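PDB 6S1Y: angiotensin-converting enzyme from Anopheles gambiae, which probably cleaves peptides as a zinc-dependent metallopeptidase of the angiotensin-converting enzyme family. Local coordinates for residues K428-R442 and D491-F505. Sequence-based numbering, arbitrary orientation.
Sequences KLVFLPFAYTLDKYR and DVEYLRYFVSYVIQF. With KSN ((2~{S})-2-[[(4~{S})-4-azanyl-5-oxidanyl-5-oxidanylidene-pentanoyl]amino]pentanedioic acid), chain H.
Tyr-494 lies flat beneath Leu-438, whose CD1 sits 3.6 Å from the ring centroid of Tyr-494 in a CH-pi contact. Tyr-497 CD2 covers the other face, and Ala-435 CA meets the ring edge. Held this way, the Tyr-494 hydroxyl passes the rims of Phe-431 and Phe-434 and donates to O19 of the bound gamma-glutamyl ligand (2.6 Å from OH). Phe-431, its CG anti to the backbone N (chi1 173°), sets CD2 above the centre of the Tyr-501 ring, the planes inclined at 39°. Helices 431-447 and 495-514 run roughly antiparallel here, their CA atoms nearest at Ala-435 and Phe-498, 5.4 Å apart; Leu-432 CD2 rests over the Phe-498 face. Where the chain turns into helix 495-514, Asp-439 OD2 accepts from Tyr-494 N at 3.0 Å and Leu-495 N at 2.6 Å, both from one face of its carboxylate. Arg-442 grips Asp-439 OD1 side-on through NE and NH2, and NH2 also reaches Val-492 O (2.7 Å). Arg-442 probably offsets the charge of buried Asp-439, which a water bridges to the Glu-493 carboxylate, while hydrogen bonds from two backbone amides help fix the backbone from which Tyr-494 reaches the ligand beside the zinc site.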
ATOM      1  N   LYS A 428      10.498   3.564   5.371  1.00 36.85           N
ATOM      2  CA  LYS A 428      10.287   3.132   3.992  1.00 40.11           C
ATOM      3  C   LYS A 428      11.131   1.943   3.566  1.00 40.02           C
ATOM      4  O   LYS A 428      10.624   1.058   2.885  1.00 39.30           O
ATOM      5  CB  LYS A 428      10.546   4.301   3.013  1.00 42.10           C
ATOM      6  CG  LYS A 428       9.745   5.576   3.384  1.00 46.47           C
ATOM      7  CD  LYS A 428       9.503   6.501   2.212  1.00 47.61           C
ATOM      8  CE  LYS A 428       8.509   5.896   1.198  1.00 51.71           C
ATOM      9  NZ  LYS A 428       7.049   6.023   1.529  1.00 53.00           N
ATOM     10  N   LEU A 429      12.412   1.883   3.927  1.00 39.12           N
ATOM     11  CA  LEU A 429      13.219   0.808   3.370  1.00 38.66           C
ATOM     12  C   LEU A 429      12.754  -0.548   3.882  1.00 38.84           C
ATOM     13  O   LEU A 429      12.701  -1.510   3.115  1.00 39.72           O
ATOM     14  CB  LEU A 429      14.695   1.026   3.675  1.00 39.23           C
ATOM     15  CG  LEU A 429      15.558  -0.065   3.058  1.00 41.55           C
ATOM     16  CD1 LEU A 429      15.584   0.068   1.548  1.00 43.69           C
ATOM     17  CD2 LEU A 429      16.948   0.002   3.611  1.00 46.42           C
ATOM     18  N   VAL A 430      12.406  -0.652   5.174  1.00 38.45           N
ATOM     19  CA  VAL A 430      12.048  -1.946   5.737  1.00 38.93           C
ATOM     20  C   VAL A 430      10.765  -2.517   5.140  1.00 37.94           C
ATOM     21  O   VAL A 430      10.474  -3.714   5.311  1.00 37.74           O
ATOM     22  CB  VAL A 430      11.896  -1.860   7.270  1.00 37.87           C
ATOM     23  CG1 VAL A 430      13.156  -1.291   7.905  1.00 36.45           C
ATOM     24  CG2 VAL A 430      10.706  -1.037   7.635  1.00 38.13           C
ATOM     25  N   PHE A 431       9.974  -1.696   4.462  1.00 38.86           N
ATOM     26  CA  PHE A 431       8.675  -2.143   3.946  1.00 39.27           C
ATOM     27  C   PHE A 431       8.833  -3.043   2.720  1.00 37.55           C
ATOM     28  O   PHE A 431       7.999  -3.927   2.483  1.00 38.63           O
ATOM     29  CB  PHE A 431       7.823  -0.894   3.660  1.00 39.36           C
ATOM     30  CG  PHE A 431       6.524  -1.179   2.976  1.00 39.15           C
ATOM     31  CD1 PHE A 431       5.419  -1.575   3.697  1.00 40.94           C
ATOM     32  CD2 PHE A 431       6.401  -1.002   1.617  1.00 40.77           C
ATOM     33  CE1 PHE A 431       4.231  -1.841   3.071  1.00 40.43           C
ATOM     34  CE2 PHE A 431       5.210  -1.281   0.978  1.00 40.57           C
ATOM     35  CZ  PHE A 431       4.133  -1.701   1.711  1.00 41.98           C
ATOM     36  N   LEU A 432       9.887  -2.871   1.950  1.00 36.09           N
ATOM     37  CA  LEU A 432      10.025  -3.654   0.720  1.00 38.58           C
ATOM     38  C   LEU A 432      10.095  -5.149   0.967  1.00 37.65           C
ATOM     39  O   LEU A 432       9.308  -5.890   0.351  1.00 38.22           O
ATOM     40  CB  LEU A 432      11.242  -3.150  -0.065  1.00 39.21           C
ATOM     41  CG  LEU A 432      10.924  -1.785  -0.686  1.00 42.08           C
ATOM     42  CD1 LEU A 432      12.056  -0.845  -0.559  1.00 43.15           C
ATOM     43  CD2 LEU A 432      10.561  -1.946  -2.149  1.00 43.72           C
ATOM     44  N   PRO A 433      10.956  -5.661   1.847  1.00 36.88           N
ATOM     45  CA  PRO A 433      10.887  -7.096   2.152  1.00 36.69           C
ATOM     46  C   PRO A 433       9.526  -7.527   2.654  1.00 37.95           C
ATOM     47  O   PRO A 433       9.066  -8.625   2.317  1.00 40.46           O
ATOM     48  CB  PRO A 433      11.979  -7.286   3.218  1.00 38.20           C
ATOM     49  CG  PRO A 433      12.905  -6.059   3.038  1.00 39.33           C
ATOM     50  CD  PRO A 433      12.009  -4.964   2.601  1.00 36.63           C
ATOM     51  N   PHE A 434       8.865  -6.713   3.468  1.00 36.14           N
ATOM     52  CA  PHE A 434       7.525  -7.064   3.909  1.00 37.07           C
ATOM     53  C   PHE A 434       6.589  -7.222   2.721  1.00 37.59           C
ATOM     54  O   PHE A 434       5.903  -8.237   2.594  1.00 38.10           O
ATOM     55  CB  PHE A 434       6.982  -5.998   4.854  1.00 38.21           C
ATOM     56  CG  PHE A 434       5.544  -6.214   5.235  1.00 38.76           C
ATOM     57  CD1 PHE A 434       5.212  -7.048   6.297  1.00 39.27           C
ATOM     58  CD2 PHE A 434       4.536  -5.583   4.546  1.00 39.34           C
ATOM     59  CE1 PHE A 434       3.900  -7.234   6.661  1.00 39.45           C
ATOM     60  CE2 PHE A 434       3.220  -5.770   4.899  1.00 40.41           C
ATOM     61  CZ  PHE A 434       2.899  -6.594   5.958  1.00 39.95           C
ATOM     62  N   ALA A 435       6.504  -6.194   1.867  1.00 39.68           N
ATOM     63  CA  ALA A 435       5.567  -6.230   0.743  1.00 39.39           C
ATOM     64  C   ALA A 435       5.856  -7.427  -0.152  1.00 39.60           C
ATOM     65  O   ALA A 435       4.934  -8.118  -0.591  1.00 41.21           O
ATOM     66  CB  ALA A 435       5.651  -4.925  -0.048  1.00 38.32           C
ATOM     67  N   TYR A 436       7.141  -7.714  -0.385  1.00 39.84           N
ATOM     68  CA  TYR A 436       7.537  -8.876  -1.174  1.00 42.84           C
ATOM     69  C   TYR A 436       6.969 -10.174  -0.600  1.00 40.84           C
ATOM     70  O   TYR A 436       6.410 -10.991  -1.337  1.00 39.43           O
ATOM     71  CB  TYR A 436       9.069  -8.952  -1.236  1.00 40.97           C
ATOM     72  CG  TYR A 436       9.641 -10.149  -1.966  1.00 45.98           C
ATOM     73  CD1 TYR A 436       9.526 -10.278  -3.349  1.00 46.78           C
ATOM     74  CD2 TYR A 436      10.352 -11.136  -1.277  1.00 45.50           C
ATOM     75  CE1 TYR A 436      10.087 -11.374  -4.010  1.00 48.69           C
ATOM     76  CE2 TYR A 436      10.903 -12.210  -1.926  1.00 46.51           C
ATOM     77  CZ  TYR A 436      10.765 -12.339  -3.289  1.00 48.66           C
ATOM     78  OH  TYR A 436      11.334 -13.432  -3.928  1.00 50.28           O
ATOM     79  N   THR A 437       7.101 -10.381   0.715  1.00 38.97           N
ATOM     80  CA  THR A 437       6.699 -11.659   1.289  1.00 40.84           C
ATOM     81  C   THR A 437       5.192 -11.879   1.212  1.00 41.11           C
ATOM     82  O   THR A 437       4.739 -13.023   1.195  1.00 42.50           O
ATOM     83  CB  THR A 437       7.137 -11.777   2.752  1.00 39.00           C
ATOM     84  OG1 THR A 437       6.636 -10.657   3.479  1.00 43.41           O
ATOM     85  CG2 THR A 437       8.642 -11.798   2.883  1.00 40.10           C
ATOM     86  N   LEU A 438       4.395 -10.814   1.206  1.00 41.93           N
ATOM     87  CA  LEU A 438       2.946 -11.014   1.217  1.00 43.28           C
ATOM     88  C   LEU A 438       2.456 -11.654  -0.085  1.00 42.76           C
ATOM     89  O   LEU A 438       1.604 -12.552  -0.057  1.00 40.64           O
ATOM     90  CB  LEU A 438       2.217  -9.697   1.455  1.00 42.99           C
ATOM     91  CG  LEU A 438       2.027  -9.226   2.889  1.00 44.27           C
ATOM     92  CD1 LEU A 438       0.853  -8.259   2.941  1.00 46.02           C
ATOM     93  CD2 LEU A 438       1.773 -10.403   3.818  1.00 44.32           C
ATOM     94  N   ASP A 439       2.944 -11.191  -1.232  1.00 41.66           N
ATOM     95  CA  ASP A 439       2.502 -11.827  -2.465  1.00 43.35           C
ATOM     96  C   ASP A 439       3.334 -13.042  -2.824  1.00 43.18           C
ATOM     97  O   ASP A 439       2.795 -13.987  -3.413  1.00 43.33           O
ATOM     98  CB  ASP A 439       2.455 -10.802  -3.597  1.00 43.76           C
ATOM     99  CG  ASP A 439       1.124 -10.001  -3.578  1.00 43.92           C
ATOM    100  OD1 ASP A 439       0.328 -10.231  -2.643  1.00 41.98           O
ATOM    101  OD2 ASP A 439       0.859  -9.178  -4.486  1.00 45.30           O
ATOM    102  N   LYS A 440       4.607 -13.101  -2.446  1.00 41.66           N
ATOM    103  CA  LYS A 440       5.318 -14.361  -2.641  1.00 43.31           C
ATOM    104  C   LYS A 440       4.582 -15.468  -1.907  1.00 42.08           C
ATOM    105  O   LYS A 440       4.373 -16.550  -2.453  1.00 43.81           O
ATOM    106  CB  LYS A 440       6.769 -14.248  -2.175  1.00 44.85           C
ATOM    107  CG  LYS A 440       7.658 -15.421  -2.540  1.00 44.29           C
ATOM    108  CD  LYS A 440       9.004 -15.349  -1.789  1.00 50.50           C
ATOM    109  CE  LYS A 440       9.979 -16.498  -2.163  1.00 52.04           C
ATOM    110  NZ  LYS A 440      10.596 -16.289  -3.493  1.00 53.48           N
ATOM    111  N   TYR A 441       4.111 -15.188  -0.692  1.00 40.98           N
ATOM    112  CA  TYR A 441       3.312 -16.168   0.030  1.00 41.83           C
ATOM    113  C   TYR A 441       2.015 -16.468  -0.709  1.00 42.71           C
ATOM    114  O   TYR A 441       1.651 -17.638  -0.899  1.00 42.69           O
ATOM    115  CB  TYR A 441       3.011 -15.680   1.441  1.00 40.23           C
ATOM    116  CG  TYR A 441       2.098 -16.594   2.207  1.00 39.91           C
ATOM    117  CD1 TYR A 441       2.581 -17.748   2.786  1.00 41.26           C
ATOM    118  CD2 TYR A 441       0.747 -16.307   2.351  1.00 38.63           C
ATOM    119  CE1 TYR A 441       1.753 -18.592   3.486  1.00 41.01           C
ATOM    120  CE2 TYR A 441      -0.086 -17.148   3.063  1.00 39.40           C
ATOM    121  CZ  TYR A 441       0.424 -18.286   3.629  1.00 39.47           C
ATOM    122  OH  TYR A 441      -0.402 -19.118   4.345  1.00 40.46           O
ATOM    123  N   ARG A 442       1.286 -15.428  -1.123  1.00 41.89           N
ATOM    124  CA  ARG A 442      -0.017 -15.687  -1.732  1.00 42.60           C
ATOM    125  C   ARG A 442       0.137 -16.344  -3.096  1.00 42.35           C
ATOM    126  O   ARG A 442      -0.655 -17.223  -3.452  1.00 44.42           O
ATOM    127  CB  ARG A 442      -0.837 -14.396  -1.807  1.00 43.03           C
ATOM    128  CG  ARG A 442      -1.362 -13.998  -0.432  1.00 42.06           C
ATOM    129  CD  ARG A 442      -2.435 -12.889  -0.458  1.00 43.05           C
ATOM    130  NE  ARG A 442      -1.928 -11.574  -0.849  1.00 42.30           N
ATOM    131  CZ  ARG A 442      -2.664 -10.459  -0.903  1.00 44.10           C
ATOM    132  NH1 ARG A 442      -3.969 -10.451  -0.607  1.00 41.76           N
ATOM    133  NH2 ARG A 442      -2.085  -9.334  -1.264  1.00 44.26           N
ATOM    134  N   ASP A 491      -8.631  -9.410  -0.070  1.00 42.31           N
ATOM    135  CA  ASP A 491      -8.239  -9.836  -1.411  1.00 43.25           C
ATOM    136  C   ASP A 491      -7.783  -8.650  -2.257  1.00 45.27           C
ATOM    137  O   ASP A 491      -8.228  -8.457  -3.390  1.00 45.39           O
ATOM    138  CB  ASP A 491      -9.387 -10.583  -2.098  1.00 44.66           C
ATOM    139  CG  ASP A 491      -9.066 -10.961  -3.532  1.00 46.29           C
ATOM    140  OD1 ASP A 491      -7.894 -11.313  -3.801  1.00 47.16           O
ATOM    141  OD2 ASP A 491      -9.977 -10.903  -4.389  1.00 47.90           O
ATOM    142  N   VAL A 492      -6.868  -7.861  -1.706  1.00 42.98           N
ATOM    143  CA  VAL A 492      -6.222  -6.779  -2.436  1.00 43.90           C
ATOM    144  C   VAL A 492      -4.790  -7.209  -2.707  1.00 44.39           C
ATOM    145  O   VAL A 492      -4.031  -7.484  -1.771  1.00 43.30           O
ATOM    146  CB  VAL A 492      -6.260  -5.451  -1.660  1.00 44.19           C
ATOM    147  CG1 VAL A 492      -5.512  -4.400  -2.424  1.00 46.32           C
ATOM    148  CG2 VAL A 492      -7.713  -5.016  -1.402  1.00 43.79           C
ATOM    149  N   GLU A 493      -4.437  -7.301  -3.988  1.00 45.80           N
ATOM    150  CA  GLU A 493      -3.061  -7.564  -4.401  1.00 46.15           C
ATOM    151  C   GLU A 493      -2.104  -6.618  -3.679  1.00 44.04           C
ATOM    152  O   GLU A 493      -2.425  -5.446  -3.465  1.00 44.08           O
ATOM    153  CB  GLU A 493      -2.974  -7.388  -5.924  1.00 44.98           C
ATOM    154  CG  GLU A 493      -1.698  -7.858  -6.545  1.00 45.81           C
ATOM    155  CD  GLU A 493      -0.744  -6.720  -6.824  1.00 46.02           C
ATOM    156  OE1 GLU A 493      -0.872  -5.655  -6.194  1.00 44.86           O
ATOM    157  OE2 GLU A 493       0.142  -6.912  -7.677  1.00 47.81           O
ATOM    158  N   TYR A 494      -0.934  -7.135  -3.269  1.00 42.13           N
ATOM    159  CA  TYR A 494      -0.003  -6.321  -2.484  1.00 42.51           C
ATOM    160  C   TYR A 494       1.286  -5.981  -3.208  1.00 41.14           C
ATOM    161  O   TYR A 494       1.996  -5.065  -2.776  1.00 42.38           O
ATOM    162  CB  TYR A 494       0.352  -7.007  -1.155  1.00 42.71           C
ATOM    163  CG  TYR A 494       0.634  -6.037  -0.011  1.00 43.86           C
ATOM    164  CD1 TYR A 494      -0.402  -5.411   0.663  1.00 42.02           C
ATOM    165  CD2 TYR A 494       1.939  -5.760   0.398  1.00 42.25           C
ATOM    166  CE1 TYR A 494      -0.154  -4.540   1.703  1.00 41.89           C
ATOM    167  CE2 TYR A 494       2.193  -4.902   1.433  1.00 41.05           C
ATOM    168  CZ  TYR A 494       1.145  -4.284   2.075  1.00 42.16           C
ATOM    169  OH  TYR A 494       1.424  -3.430   3.097  1.00 42.34           O
ATOM    170  N   LEU A 495       1.606  -6.668  -4.303  1.00 43.36           N
ATOM    171  CA  LEU A 495       2.818  -6.325  -5.044  1.00 43.72           C
ATOM    172  C   LEU A 495       2.784  -4.884  -5.550  1.00 42.23           C
ATOM    173  O   LEU A 495       3.842  -4.277  -5.739  1.00 40.73           O
ATOM    174  CB  LEU A 495       3.023  -7.293  -6.211  1.00 43.33           C
ATOM    175  CG  LEU A 495       4.413  -7.137  -6.846  1.00 41.64           C
ATOM    176  CD1 LEU A 495       5.440  -7.907  -6.042  1.00 43.89           C
ATOM    177  CD2 LEU A 495       4.414  -7.585  -8.296  1.00 46.03           C
ATOM    178  N   ARG A 496       1.593  -4.322  -5.763  1.00 42.63           N
ATOM    179  CA  ARG A 496       1.489  -2.899  -6.100  1.00 43.28           C
ATOM    180  C   ARG A 496       2.354  -2.031  -5.184  1.00 43.61           C
ATOM    181  O   ARG A 496       2.951  -1.042  -5.635  1.00 42.39           O
ATOM    182  CB  ARG A 496       0.029  -2.437  -6.012  1.00 44.24           C
ATOM    183  CG  ARG A 496      -0.643  -2.716  -4.672  1.00 44.48           C
ATOM    184  CD  ARG A 496      -2.153  -2.450  -4.720  1.00 45.55           C
ATOM    185  NE  ARG A 496      -2.860  -3.349  -5.628  1.00 45.23           N
ATOM    186  CZ  ARG A 496      -4.160  -3.246  -5.911  1.00 48.51           C
ATOM    187  NH1 ARG A 496      -4.873  -2.301  -5.341  1.00 48.72           N
ATOM    188  NH2 ARG A 496      -4.744  -4.089  -6.766  1.00 46.40           N
ATOM    189  N   TYR A 497       2.418  -2.368  -3.882  1.00 43.20           N
ATOM    190  CA  TYR A 497       3.148  -1.512  -2.949  1.00 41.90           C
ATOM    191  C   TYR A 497       4.654  -1.740  -3.055  1.00 41.19           C
ATOM    192  O   TYR A 497       5.438  -0.797  -2.948  1.00 40.68           O
ATOM    193  CB  TYR A 497       2.644  -1.735  -1.522  1.00 41.28           C
ATOM    194  CG  TYR A 497       1.144  -1.518  -1.358  1.00 43.39           C
ATOM    195  CD1 TYR A 497       0.602  -0.228  -1.232  1.00 44.88           C
ATOM    196  CD2 TYR A 497       0.271  -2.593  -1.330  1.00 42.41           C
ATOM    197  CE1 TYR A 497      -0.760  -0.036  -1.087  1.00 44.17           C
ATOM    198  CE2 TYR A 497      -1.095  -2.404  -1.202  1.00 44.00           C
ATOM    199  CZ  TYR A 497      -1.602  -1.127  -1.083  1.00 45.25           C
ATOM    200  OH  TYR A 497      -2.958  -0.945  -0.928  1.00 46.07           O
ATOM    201  N   PHE A 498       5.078  -2.968  -3.329  1.00 41.96           N
ATOM    202  CA  PHE A 498       6.486  -3.215  -3.614  1.00 42.49           C
ATOM    203  C   PHE A 498       6.943  -2.410  -4.829  1.00 42.61           C
ATOM    204  O   PHE A 498       7.970  -1.715  -4.793  1.00 42.29           O
ATOM    205  CB  PHE A 498       6.712  -4.721  -3.845  1.00 42.11           C
ATOM    206  CG  PHE A 498       8.152  -5.085  -4.080  1.00 42.79           C
ATOM    207  CD1 PHE A 498       8.729  -4.940  -5.334  1.00 44.64           C
ATOM    208  CD2 PHE A 498       8.939  -5.561  -3.042  1.00 43.95           C
ATOM    209  CE1 PHE A 498      10.067  -5.273  -5.545  1.00 43.85           C
ATOM    210  CE2 PHE A 498      10.267  -5.893  -3.244  1.00 44.22           C
ATOM    211  CZ  PHE A 498      10.831  -5.740  -4.506  1.00 44.21           C
ATOM    212  N   VAL A 499       6.191  -2.496  -5.921  1.00 42.13           N
ATOM    213  CA  VAL A 499       6.546  -1.752  -7.125  1.00 42.74           C
ATOM    214  C   VAL A 499       6.564  -0.259  -6.834  1.00 41.73           C
ATOM    215  O   VAL A 499       7.509   0.452  -7.199  1.00 42.70           O
ATOM    216  CB  VAL A 499       5.571  -2.108  -8.262  1.00 44.89           C
ATOM    217  CG1 VAL A 499       5.856  -1.301  -9.502  1.00 46.22           C
ATOM    218  CG2 VAL A 499       5.697  -3.567  -8.594  1.00 45.38           C
ATOM    219  N   SER A 500       5.530   0.236  -6.151  1.00 42.10           N
ATOM    220  CA  SER A 500       5.493   1.642  -5.764  1.00 41.78           C
ATOM    221  C   SER A 500       6.748   2.069  -5.015  1.00 41.49           C
ATOM    222  O   SER A 500       7.295   3.146  -5.256  1.00 42.65           O
ATOM    223  CB  SER A 500       4.278   1.907  -4.882  1.00 42.40           C
ATOM    224  OG  SER A 500       4.388   3.202  -4.325  1.00 43.34           O
ATOM    225  N   TYR A 501       7.174   1.274  -4.036  1.00 42.27           N
ATOM    226  CA  TYR A 501       8.295   1.690  -3.198  1.00 43.05           C
ATOM    227  C   TYR A 501       9.607   1.713  -3.976  1.00 43.57           C
ATOM    228  O   TYR A 501      10.508   2.475  -3.615  1.00 47.08           O
ATOM    229  CB  TYR A 501       8.378   0.804  -1.953  1.00 42.19           C
ATOM    230  CG  TYR A 501       7.590   1.391  -0.800  1.00 42.19           C
ATOM    231  CD1 TYR A 501       6.213   1.552  -0.887  1.00 42.78           C
ATOM    232  CD2 TYR A 501       8.224   1.818   0.361  1.00 43.81           C
ATOM    233  CE1 TYR A 501       5.479   2.112   0.147  1.00 43.85           C
ATOM    234  CE2 TYR A 501       7.484   2.387   1.418  1.00 47.34           C
ATOM    235  CZ  TYR A 501       6.120   2.538   1.286  1.00 45.35           C
ATOM    236  OH  TYR A 501       5.390   3.086   2.301  1.00 47.87           O
ATOM    237  N   VAL A 502       9.712   0.962  -5.068  1.00 43.28           N
ATOM    238  CA  VAL A 502      10.845   1.116  -5.975  1.00 44.42           C
ATOM    239  C   VAL A 502      10.661   2.333  -6.892  1.00 44.56           C
ATOM    240  O   VAL A 502      11.493   3.248  -6.916  1.00 41.96           O
ATOM    241  CB  VAL A 502      11.044  -0.160  -6.810  1.00 43.80           C
ATOM    242  CG1 VAL A 502      12.222   0.044  -7.782  1.00 45.62           C
ATOM    243  CG2 VAL A 502      11.250  -1.376  -5.927  1.00 44.73           C
ATOM    244  N   ILE A 503       9.584   2.348  -7.686  1.00 44.89           N
ATOM    245  CA  ILE A 503       9.500   3.355  -8.748  1.00 46.52           C
ATOM    246  C   ILE A 503       9.264   4.741  -8.186  1.00 45.01           C
ATOM    247  O   ILE A 503       9.624   5.738  -8.823  1.00 45.64           O
ATOM    248  CB  ILE A 503       8.401   3.040  -9.791  1.00 46.47           C
ATOM    249  CG1 ILE A 503       7.007   3.186  -9.189  1.00 44.48           C
ATOM    250  CG2 ILE A 503       8.606   1.661 -10.349  1.00 45.33           C
ATOM    251  CD1 ILE A 503       5.913   2.779 -10.144  1.00 47.72           C
ATOM    252  N   GLN A 504       8.655   4.852  -7.005  1.00 42.32           N
ATOM    253  CA  GLN A 504       8.430   6.192  -6.484  1.00 44.12           C
ATOM    254  C   GLN A 504       9.742   6.956  -6.342  1.00 45.45           C
ATOM    255  O   GLN A 504       9.747   8.197  -6.396  1.00 46.71           O
ATOM    256  CB  GLN A 504       7.678   6.162  -5.154  1.00 43.77           C
ATOM    257  CG  GLN A 504       8.478   5.704  -3.938  1.00 43.69           C
ATOM    258  CD  GLN A 504       7.593   5.621  -2.673  1.00 44.05           C
ATOM    259  OE1 GLN A 504       7.834   6.305  -1.696  1.00 42.16           O
ATOM    260  NE2 GLN A 504       6.572   4.779  -2.719  1.00 43.72           N
ATOM    261  N   PHE A 505      10.869   6.261  -6.152  1.00 42.63           N
ATOM    262  CA  PHE A 505      12.133   6.993  -6.065  1.00 44.03           C
ATOM    263  C   PHE A 505      12.637   7.382  -7.452  1.00 44.93           C
ATOM    264  O   PHE A 505      13.336   8.392  -7.598  1.00 43.97           O
ATOM    265  CB  PHE A 505      13.175   6.169  -5.286  1.00 44.56           C
ATOM    266  CG  PHE A 505      12.827   6.009  -3.821  1.00 44.35           C
ATOM    267  CD1 PHE A 505      12.038   4.950  -3.383  1.00 44.62           C
ATOM    268  CD2 PHE A 505      13.258   6.935  -2.891  1.00 43.61           C
ATOM    269  CE1 PHE A 505      11.698   4.826  -2.033  1.00 43.95           C
ATOM    270  CE2 PHE A 505      12.913   6.816  -1.546  1.00 42.02           C
ATOM    271  CZ  PHE A 505      12.133   5.768  -1.127  1.00 42.46           C
TER
HETATM  272  C10 KSN H 710      -8.160  -0.633  -1.116  0.62 54.97           C
HETATM  273  C13 KSN H 710      -4.460   2.077  -0.362  0.62 46.66           C
HETATM  274  C17 KSN H 710      -0.653  -0.550   4.264  0.62 46.93           C
HETATM  275  C02 KSN H 710      -0.274   0.600   3.323  0.62 47.60           C
HETATM  276  C03 KSN H 710      -1.350   1.018   2.310  0.62 46.92           C
HETATM  277  C04 KSN H 710      -2.787   0.637   2.630  0.62 46.80           C
HETATM  278  C05 KSN H 710      -3.774   1.826   2.768  0.62 48.20           C
HETATM  279  C07 KSN H 710      -5.157   1.174   0.686  0.62 48.54           C
HETATM  280  C08 KSN H 710      -6.609   0.859   0.351  0.62 49.29           C
HETATM  281  C09 KSN H 710      -6.760  -0.027  -0.900  0.62 50.71           C
HETATM  282  N01 KSN H 710       0.935   0.260   2.565  0.62 47.77           N
HETATM  283  N06 KSN H 710      -4.918   2.016   1.865  0.62 47.43           N
HETATM  284  O11 KSN H 710      -8.973  -0.698  -0.141  0.62 55.14           O
HETATM  285  O12 KSN H 710      -8.516  -1.088  -2.258  0.62 56.73           O
HETATM  286  O14 KSN H 710      -4.587   3.328  -0.249  0.62 46.20           O
HETATM  287  O15 KSN H 710      -3.753   1.611  -1.276  0.62 46.88           O
HETATM  288  O16 KSN H 710      -3.646   2.582   3.684  0.62 47.41           O
HETATM  289  O18 KSN H 710      -1.259  -0.260   5.331  0.62 47.97           O
HETATM  290  O19 KSN H 710      -0.393  -1.764   4.047  0.62 44.86           O
HETATM  291  O   HOH W   1       1.116  -9.916  -7.186  1.00 45.98           O